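Local coordinates for protein putative glucarate dehydratase (Pseudomonas fluorescens, PDB 4IT1) that probably catalyses the magnesium-dependent dehydration of D-glucarate to 5-dehydro-4-deoxy-D-glucarate, as a member of the mandelate racemase/muconate lactonizing enzyme family, at residues A159-S167 with V390-R398; S345-A353 with E379-L387. All coordinates share one frame; numbering follows the deposited sequence.

Contact 1: A159-S167 with V390-R398; sequences AVRDEVPFS and VDGCVKITR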
loop_
_atom_site.group_PDB
_atom_site.type_symbol
_atom_site.label_atom_id
_atom_site.label_comp_id
_atom_site.label_asym_id
_atom_site.label_seq_id
_atom_site.Cartn_x
_atom_site.Cartn_y
_atom_site.Cartn_z
ATOM N N ALA A 159 5.474 -8.024 -12.794
ATOM C CA ALA A 159 4.259 -8.717 -13.232
ATOM C C ALA A 159 4.094 -10.110 -12.629
ATOM O O ALA A 159 4.933 -10.987 -12.834
ATOM C CB ALA A 159 4.206 -8.786 -14.756
ATOM N N VAL A 160 3.003 -10.299 -11.886
ATOM C CA VAL A 160 2.630 -11.606 -11.341
ATOM C C VAL A 160 2.079 -12.499 -12.461
ATOM O O VAL A 160 2.315 -13.710 -12.482
ATOM C CB VAL A 160 1.618 -11.474 -10.171
ATOM C CG1 VAL A 160 1.065 -12.830 -9.743
ATOM C CG2 VAL A 160 2.269 -10.783 -8.983
ATOM N N ARG A 161 1.339 -11.885 -13.380
ATOM C CA ARG A 161 0.826 -12.550 -14.576
ATOM C C ARG A 161 1.165 -11.682 -15.795
ATOM O O ARG A 161 1.404 -10.475 -15.652
ATOM C CB ARG A 161 -0.687 -12.795 -14.459
ATOM C CG ARG A 161 -1.495 -11.542 -14.113
ATOM C CD ARG A 161 -2.915 -11.841 -13.636
ATOM N NE ARG A 161 -2.968 -12.490 -12.318
ATOM C CZ ARG A 161 -2.704 -11.889 -11.157
ATOM N NH1 ARG A 161 -2.342 -10.609 -11.114
ATOM N NH2 ARG A 161 -2.789 -12.576 -10.027
ATOM N N ASP A 162 1.225 -12.303 -16.974
ATOM C CA ASP A 162 1.508 -11.605 -18.232
ATOM C C ASP A 162 0.229 -11.401 -19.043
ATOM O O ASP A 162 0.238 -10.771 -20.108
ATOM C CB ASP A 162 2.568 -12.357 -19.055
ATOM C CG ASP A 162 2.227 -13.830 -19.264
ATOM O OD1 ASP A 162 1.042 -14.157 -19.479
ATOM O OD2 ASP A 162 3.158 -14.664 -19.221
ATOM N N GLU A 163 -0.865 -11.959 -18.534
ATOM C CA GLU A 163 -2.177 -11.845 -19.150
ATOM C C GLU A 163 -3.224 -11.573 -18.072
ATOM O O GLU A 163 -3.235 -12.234 -17.029
ATOM C CB GLU A 163 -2.522 -13.125 -19.899
ATOM C CG GLU A 163 -1.736 -13.316 -21.182
ATOM C CD GLU A 163 -2.326 -14.389 -22.074
ATOM O OE1 GLU A 163 -3.260 -15.093 -21.632
ATOM O OE2 GLU A 163 -1.854 -14.525 -23.221
ATOM N N VAL A 164 -4.096 -10.600 -18.332
ATOM C CA VAL A 164 -5.146 -10.205 -17.387
ATOM C C VAL A 164 -6.517 -10.562 -17.951
ATOM O O VAL A 164 -6.914 -10.029 -18.989
ATOM C CB VAL A 164 -5.090 -8.696 -17.065
ATOM C CG1 VAL A 164 -6.220 -8.309 -16.121
ATOM C CG2 VAL A 164 -3.742 -8.323 -16.458
ATOM N N PRO A 165 -7.245 -11.472 -17.274
ATOM C CA PRO A 165 -8.554 -11.902 -17.785
ATOM C C PRO A 165 -9.630 -10.816 -17.639
ATOM O O PRO A 165 -9.517 -9.938 -16.778
ATOM C CB PRO A 165 -8.891 -13.129 -16.926
ATOM C CG PRO A 165 -8.118 -12.941 -15.658
ATOM C CD PRO A 165 -6.903 -12.109 -15.989
ATOM N N PHE A 166 -10.644 -10.874 -18.499
ATOM C CA PHE A 166 -11.749 -9.923 -18.491
ATOM C C PHE A 166 -13.029 -10.644 -18.826
ATOM O O PHE A 166 -13.001 -11.711 -19.439
ATOM C CB PHE A 166 -11.529 -8.816 -19.518
ATOM C CG PHE A 166 -10.629 -7.717 -19.044
ATOM C CD1 PHE A 166 -11.151 -6.612 -18.380
ATOM C CD2 PHE A 166 -9.258 -7.776 -19.272
ATOM C CE1 PHE A 166 -10.321 -5.586 -17.954
ATOM C CE2 PHE A 166 -8.422 -6.753 -18.843
ATOM C CZ PHE A 166 -8.956 -5.656 -18.181
ATOM N N SER A 167 -14.153 -10.059 -18.432
ATOM C CA SER A 167 -15.445 -10.637 -18.764
ATOM C C SER A 167 -16.078 -9.895 -19.927
ATOM O O SER A 167 -15.598 -8.833 -20.353
ATOM C CB SER A 167 -16.380 -10.645 -17.546
ATOM O OG SER A 167 -16.520 -9.350 -16.994
ATOM N N VAL A 390 -7.227 -11.073 -26.693
ATOM C CA VAL A 390 -7.103 -12.442 -27.165
ATOM C C VAL A 390 -7.373 -13.413 -26.022
ATOM O O VAL A 390 -6.723 -13.345 -24.973
ATOM C CB VAL A 390 -5.705 -12.738 -27.754
ATOM C CG1 VAL A 390 -5.808 -13.870 -28.765
ATOM C CG2 VAL A 390 -5.075 -11.493 -28.381
ATOM N N ASP A 391 -8.326 -14.318 -26.255
ATOM C CA ASP A 391 -8.765 -15.329 -25.279
ATOM C C ASP A 391 -9.335 -14.697 -24.003
ATOM O O ASP A 391 -9.224 -15.257 -22.906
ATOM C CB ASP A 391 -7.638 -16.330 -24.960
ATOM C CG ASP A 391 -7.149 -17.081 -26.193
ATOM O OD1 ASP A 391 -7.968 -17.751 -26.865
ATOM O OD2 ASP A 391 -5.934 -17.006 -26.484
ATOM N N GLY A 392 -9.966 -13.536 -24.172
ATOM C CA GLY A 392 -10.530 -12.780 -23.061
ATOM C C GLY A 392 -9.476 -12.189 -22.148
ATOM O O GLY A 392 -9.711 -12.035 -20.951
ATOM N N CYS A 393 -8.319 -11.853 -22.714
ATOM C CA CYS A 393 -7.202 -11.326 -21.938
ATOM C C CYS A 393 -6.491 -10.172 -22.622
ATOM O O CYS A 393 -6.580 -9.996 -23.836
ATOM C CB CYS A 393 -6.173 -12.423 -21.643
ATOM S SG CYS A 393 -6.620 -13.590 -20.338
ATOM N N VAL A 394 -5.761 -9.411 -21.817
ATOM C CA VAL A 394 -4.917 -8.333 -22.285
ATOM C C VAL A 394 -3.471 -8.686 -21.935
ATOM O O VAL A 394 -3.147 -8.929 -20.766
ATOM C CB VAL A 394 -5.321 -6.996 -21.627
ATOM C CG1 VAL A 394 -4.347 -5.893 -21.983
ATOM C CG2 VAL A 394 -6.731 -6.598 -22.036
ATOM N N LYS A 395 -2.613 -8.722 -22.956
ATOM C CA LYS A 395 -1.197 -9.050 -22.789
ATOM C C LYS A 395 -0.395 -7.914 -22.172
ATOM O O LYS A 395 -0.478 -6.769 -22.621
ATOM C CB LYS A 395 -0.565 -9.426 -24.137
ATOM C CG LYS A 395 -0.456 -10.919 -24.408
ATOM C CD LYS A 395 -1.673 -11.472 -25.134
ATOM C CE LYS A 395 -1.306 -12.729 -25.911
ATOM N NZ LYS A 395 -2.493 -13.420 -26.486
ATOM N N ILE A 396 0.390 -8.244 -21.149
ATOM C CA ILE A 396 1.387 -7.321 -20.614
ATOM C C ILE A 396 2.726 -7.662 -21.269
ATOM O O ILE A 396 3.192 -8.803 -21.187
ATOM C CB ILE A 396 1.497 -7.405 -19.067
ATOM C CG1 ILE A 396 0.119 -7.269 -18.408
ATOM C CG2 ILE A 396 2.477 -6.369 -18.517
ATOM C CD1 ILE A 396 -0.586 -5.953 -18.674
ATOM N N THR A 397 3.332 -6.672 -21.920
ATOM C CA THR A 397 4.569 -6.885 -22.674
ATOM C C THR A 397 5.758 -6.139 -22.066
ATOM O O THR A 397 5.660 -5.569 -20.976
ATOM C CB THR A 397 4.417 -6.494 -24.162
ATOM O OG1 THR A 397 4.535 -5.071 -24.311
ATOM C CG2 THR A 397 3.076 -6.969 -24.724
ATOM N N ARG A 398 6.878 -6.152 -22.783
ATOM C CA ARG A 398 8.102 -5.498 -22.329
ATOM C C ARG A 398 8.218 -4.055 -22.835
ATOM O O ARG A 398 9.174 -3.348 -22.485
ATOM C CB ARG A 398 9.341 -6.324 -22.726
ATOM C CG ARG A 398 9.493 -7.668 -22.010
ATOM C CD ARG A 398 9.608 -7.523 -20.495
ATOM N NE ARG A 398 10.635 -6.561 -20.091
ATOM C CZ ARG A 398 10.861 -6.185 -18.834
ATOM N NH1 ARG A 398 11.817 -5.304 -18.564
ATOM N NH2 ARG A 398 10.130 -6.682 -17.845
#
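Glu163 and Lys395 face each other as a non-hydrogen-bonded antiparallel pair, and their side chains run side by side in the same direction. The carboxylate joins the amine in a long salt bridge, Glu163 OE2 to Lys395 NZ 3.5 Å, while the bend of the lysine at chi2 (91°) lays its CD and CE along the same oxygen. Glu163 OE1 turns instead to the thiol, 3.9 Å from Cys393 SG, which also packs on Pro165 CA. With an alanine at Glu163 the Lys395 ammonium is likely to lose this carboxylate, and a gap would probably open beside Cys393 SG. On the opposite face Phe166 and Val394 cross obliquely: with CG1 anti to the backbone N (chi1 173°), Val394 turns CG2 to the ring, 3.6 Å from Phe166 CE2.

Between the two faces the backbones are laced together. Val164 and Val394 exchange two bonds, N to O and O to N, each 3.1 Å. Beyond them Ile396 N donates to Asp162 O at 2.7 Å, almost straight at 175°, and Phe166 N to Gly392 O at 2.9 Å. Gly392 has positive phi, which suits glycine in the turn leading into strand 393-395.

Arg161 reaches away to the carbonyl of Val361, just after helix 348-360. That helix packs on the Phe166 and Val394 face, with Met354 against the ring, Met352 against the valine and His356 and Ala359 against Ile396. Strand 163-170, the first of the barrel strands, is flanked by parallel strand 212-215, makes backbone hydrogen bonds with Cys368 from Pro165 and Ser167, and takes 393-395 as an antiparallel partner.

Contact 2: S345-A353 with E379-L387; sequences SHLGISLMA and EEVIKGGKL
Leu347 and Gly348, at the start of helix 348-360, meet the 379-387 loop through Glu380 in the enolase-like C-terminal domain of this family, where the helix follows barrel strand 338-341. The polar link is a side-chain to backbone bond at the helix N terminus: Gly348 N donates to Glu380 OE1 at 2.7 Å, on the syn lone pair, with a bent N-H...O angle of 138°. Tyr372 OH gives OE1 a second partner, and Val381 N donates to OE2 on its anti side, 27° out of the carboxylate plane, so both oxygens are held and the rotation of the carboxylate is restrained. The nearby helix N terminus would probably stabilise its negative charge. A bend at chi2 (-76°) brings the carboxylate back toward the helix. Glu380 OE1 and Ile382 CD1 leave no room for a side chain at Gly348, where a CB would come within about 3.0 Å of each.

Next to this, His346 ND1 donates to Leu347 O at 3.1 Å from above the carbonyl plane; the same oxygen accepts Leu351 N in the first turn of the helix.

Sliding past Glu380 in the opposite direction, Leu347 makes van der Waals contact with polar atoms: its CB lies 3.6 Å from Glu380 OE1, its CD2 3.6 Å from Glu379 O.

Apolar packing lies beside it. Leu347 crosses Val381 at about a right angle, Leu347 CD1 to Val381 CG2 4.1 Å, and Ile349 adds looser contacts with Val381 and Ile382. Ile55 of strand 50-60 in the N-terminal domain touches Ile349 and Val381. After the type II turn from Ile382 to Gly385 the chain returns at Leu387, whose side chain meets that of Met352 tip to tip, Leu387 CD2 tightly packed on Met352 CE at 3.4 Å.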
loop_
_atom_site.group_PDB
_atom_site.type_symbol
_atom_site.label_atom_id
_atom_site.label_comp_id
_atom_site.label_asym_id
_atom_site.label_seq_id
_atom_site.Cartn_x
_atom_site.Cartn_y
_atom_site.Cartn_z
ATOM N N SER A 345 -16.776 3.093 -19.685
ATOM C CA SER A 345 -16.718 4.139 -20.726
ATOM C C SER A 345 -15.323 4.738 -20.880
ATOM O O SER A 345 -15.093 5.917 -20.594
ATOM C CB SER A 345 -17.767 5.233 -20.477
ATOM O OG SER A 345 -19.058 4.778 -20.850
ATOM N N HIS A 346 -14.397 3.898 -21.336
ATOM C CA HIS A 346 -12.980 4.233 -21.356
ATOM C C HIS A 346 -12.337 3.814 -22.675
ATOM O O HIS A 346 -12.919 3.056 -23.460
ATOM C CB HIS A 346 -12.270 3.524 -20.200
ATOM C CG HIS A 346 -12.292 2.032 -20.321
ATOM N ND1 HIS A 346 -11.228 1.312 -20.816
ATOM C CD2 HIS A 346 -13.268 1.131 -20.057
ATOM C CE1 HIS A 346 -11.539 0.029 -20.831
ATOM N NE2 HIS A 346 -12.771 -0.108 -20.377
ATOM N N LEU A 347 -11.125 4.307 -22.901
ATOM C CA LEU A 347 -10.343 3.910 -24.057
ATOM C C LEU A 347 -9.126 3.081 -23.648
ATOM O O LEU A 347 -8.959 2.731 -22.470
ATOM C CB LEU A 347 -9.929 5.135 -24.878
ATOM C CG LEU A 347 -11.065 5.973 -25.485
ATOM C CD1 LEU A 347 -10.488 7.186 -26.195
ATOM C CD2 LEU A 347 -11.955 5.174 -26.431
ATOM N N GLY A 348 -8.287 2.781 -24.635
ATOM C CA GLY A 348 -7.137 1.903 -24.472
ATOM C C GLY A 348 -6.157 2.285 -23.385
ATOM O O GLY A 348 -5.583 1.401 -22.741
ATOM N N ILE A 349 -5.955 3.591 -23.189
ATOM C CA ILE A 349 -5.057 4.087 -22.146
ATOM C C ILE A 349 -5.499 3.559 -20.775
ATOM O O ILE A 349 -4.721 2.910 -20.063
ATOM C CB ILE A 349 -4.975 5.633 -22.117
ATOM C CG1 ILE A 349 -4.462 6.176 -23.458
ATOM C CG2 ILE A 349 -4.099 6.100 -20.958
ATOM C CD1 ILE A 349 -4.340 7.687 -23.527
ATOM N N SER A 350 -6.753 3.826 -20.421
ATOM C CA SER A 350 -7.319 3.317 -19.177
ATOM C C SER A 350 -7.163 1.801 -19.090
ATOM O O SER A 350 -6.732 1.271 -18.060
ATOM C CB SER A 350 -8.795 3.713 -19.047
ATOM O OG SER A 350 -8.919 5.077 -18.683
ATOM N N LEU A 351 -7.498 1.118 -20.183
ATOM C CA LEU A 351 -7.456 -0.336 -20.232
ATOM C C LEU A 351 -6.076 -0.858 -19.823
ATOM O O LEU A 351 -5.982 -1.850 -19.103
ATOM C CB LEU A 351 -7.853 -0.843 -21.622
ATOM C CG LEU A 351 -8.050 -2.349 -21.858
ATOM C CD1 LEU A 351 -9.122 -2.952 -20.955
ATOM C CD2 LEU A 351 -8.370 -2.633 -23.320
ATOM N N MET A 352 -5.021 -0.165 -20.245
ATOM C CA MET A 352 -3.652 -0.599 -19.969
ATOM C C MET A 352 -3.172 -0.272 -18.561
ATOM O O MET A 352 -2.498 -1.098 -17.933
ATOM C CB MET A 352 -2.661 -0.076 -21.025
ATOM C CG MET A 352 -2.755 -0.795 -22.363
ATOM S SD MET A 352 -2.565 -2.587 -22.233
ATOM C CE MET A 352 -3.656 -3.127 -23.539
ATOM N N ALA A 353 -3.497 0.930 -18.076
ATOM C CA ALA A 353 -3.191 1.312 -16.696
ATOM C C ALA A 353 -3.853 0.315 -15.749
ATOM O O ALA A 353 -3.213 -0.229 -14.848
ATOM C CB ALA A 353 -3.674 2.722 -16.409
ATOM N N GLU A 379 -12.797 4.762 -33.347
ATOM C CA GLU A 379 -12.748 5.862 -32.382
ATOM C C GLU A 379 -11.829 5.628 -31.187
ATOM O O GLU A 379 -12.279 5.567 -30.040
ATOM C CB GLU A 379 -14.164 6.264 -31.945
ATOM C CG GLU A 379 -14.949 6.973 -33.045
ATOM C CD GLU A 379 -16.291 7.516 -32.591
ATOM O OE1 GLU A 379 -16.804 7.069 -31.544
ATOM O OE2 GLU A 379 -16.841 8.390 -33.296
ATOM N N GLU A 380 -10.536 5.508 -31.481
ATOM C CA GLU A 380 -9.482 5.448 -30.469
ATOM C C GLU A 380 -8.538 6.633 -30.636
ATOM O O GLU A 380 -8.545 7.283 -31.678
ATOM C CB GLU A 380 -8.693 4.140 -30.594
ATOM C CG GLU A 380 -9.058 3.072 -29.574
ATOM C CD GLU A 380 -8.494 3.341 -28.181
ATOM O OE1 GLU A 380 -8.874 2.606 -27.246
ATOM O OE2 GLU A 380 -7.676 4.275 -28.005
ATOM N N VAL A 381 -7.731 6.914 -29.618
ATOM C CA VAL A 381 -6.728 7.981 -29.711
ATOM C C VAL A 381 -5.298 7.434 -29.758
ATOM O O VAL A 381 -4.324 8.172 -29.548
ATOM C CB VAL A 381 -6.853 9.011 -28.565
ATOM C CG1 VAL A 381 -8.180 9.750 -28.658
ATOM C CG2 VAL A 381 -6.682 8.344 -27.206
ATOM N N ILE A 382 -5.180 6.137 -30.033
ATOM C CA ILE A 382 -3.871 5.481 -30.096
ATOM C C ILE A 382 -3.582 4.893 -31.478
ATOM O O ILE A 382 -4.500 4.460 -32.187
ATOM C CB ILE A 382 -3.701 4.397 -29.000
ATOM C CG1 ILE A 382 -4.849 3.383 -29.050
ATOM C CG2 ILE A 382 -3.583 5.039 -27.622
ATOM C CD1 ILE A 382 -4.634 2.156 -28.197
ATOM N N LYS A 383 -2.302 4.891 -31.849
ATOM C CA LYS A 383 -1.847 4.252 -33.083
ATOM C C LYS A 383 -2.195 2.765 -33.064
ATOM O O LYS A 383 -2.014 2.092 -32.046
ATOM C CB LYS A 383 -0.339 4.442 -33.266
ATOM C CG LYS A 383 0.069 5.852 -33.653
ATOM C CD LYS A 383 1.462 5.872 -34.265
ATOM C CE LYS A 383 1.845 7.270 -34.723
ATOM N NZ LYS A 383 1.932 8.227 -33.585
ATOM N N GLY A 384 -2.714 2.272 -34.184
ATOM C CA GLY A 384 -3.121 0.876 -34.303
ATOM C C GLY A 384 -4.612 0.695 -34.109
ATOM O O GLY A 384 -5.176 -0.342 -34.475
ATOM N N GLY A 385 -5.251 1.714 -33.539
ATOM C CA GLY A 385 -6.678 1.656 -33.222
ATOM C C GLY A 385 -6.924 0.821 -31.979
ATOM O O GLY A 385 -6.143 0.879 -31.019
ATOM N N LYS A 386 -7.998 0.029 -32.001
ATOM C CA LYS A 386 -8.398 -0.755 -30.827
ATOM C C LYS A 386 -7.405 -1.855 -30.439
ATOM O O LYS A 386 -6.986 -2.669 -31.271
ATOM C CB LYS A 386 -9.821 -1.315 -30.965
ATOM C CG LYS A 386 -10.904 -0.322 -30.558
ATOM C CD LYS A 386 -11.965 -0.947 -29.661
ATOM C CE LYS A 386 -12.854 -1.921 -30.421
ATOM N NZ LYS A 386 -13.997 -2.377 -29.584
ATOM N N LEU A 387 -7.036 -1.845 -29.159
ATOM C CA LEU A 387 -6.174 -2.851 -28.554
ATOM C C LEU A 387 -6.750 -4.255 -28.665
ATOM O O LEU A 387 -7.975 -4.424 -28.669
ATOM C CB LEU A 387 -5.931 -2.509 -27.088
ATOM C CG LEU A 387 -4.601 -1.841 -26.745
ATOM C CD1 LEU A 387 -3.898 -1.258 -27.968
ATOM C CD2 LEU A 387 -4.818 -0.793 -25.663
#

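From the N terminus, the chain first builds the three-stranded sheet of strands 25-36, 50-60 and 65-70, then enters the barrel at strand 163-170. Strands 212-215 to 338-341 follow in parallel, alternating with helices. Residues 345-353 lead into helix 348-360, and after 25 intervening residues 379-387 return to its N terminus, closing the short loop of contact 2. Strand 393-395 comes last and pairs with strand 163-170; with 222 residues between its segments, contact 1 encloses contact 2. The two contacts share an apolar seam: Val394 CG1 packs on Met352 CE, and Phe166 CZ lies 3.9 Å from Leu351 CD1, joining helix 348-360 to the strand pair 163-170 and 393-395.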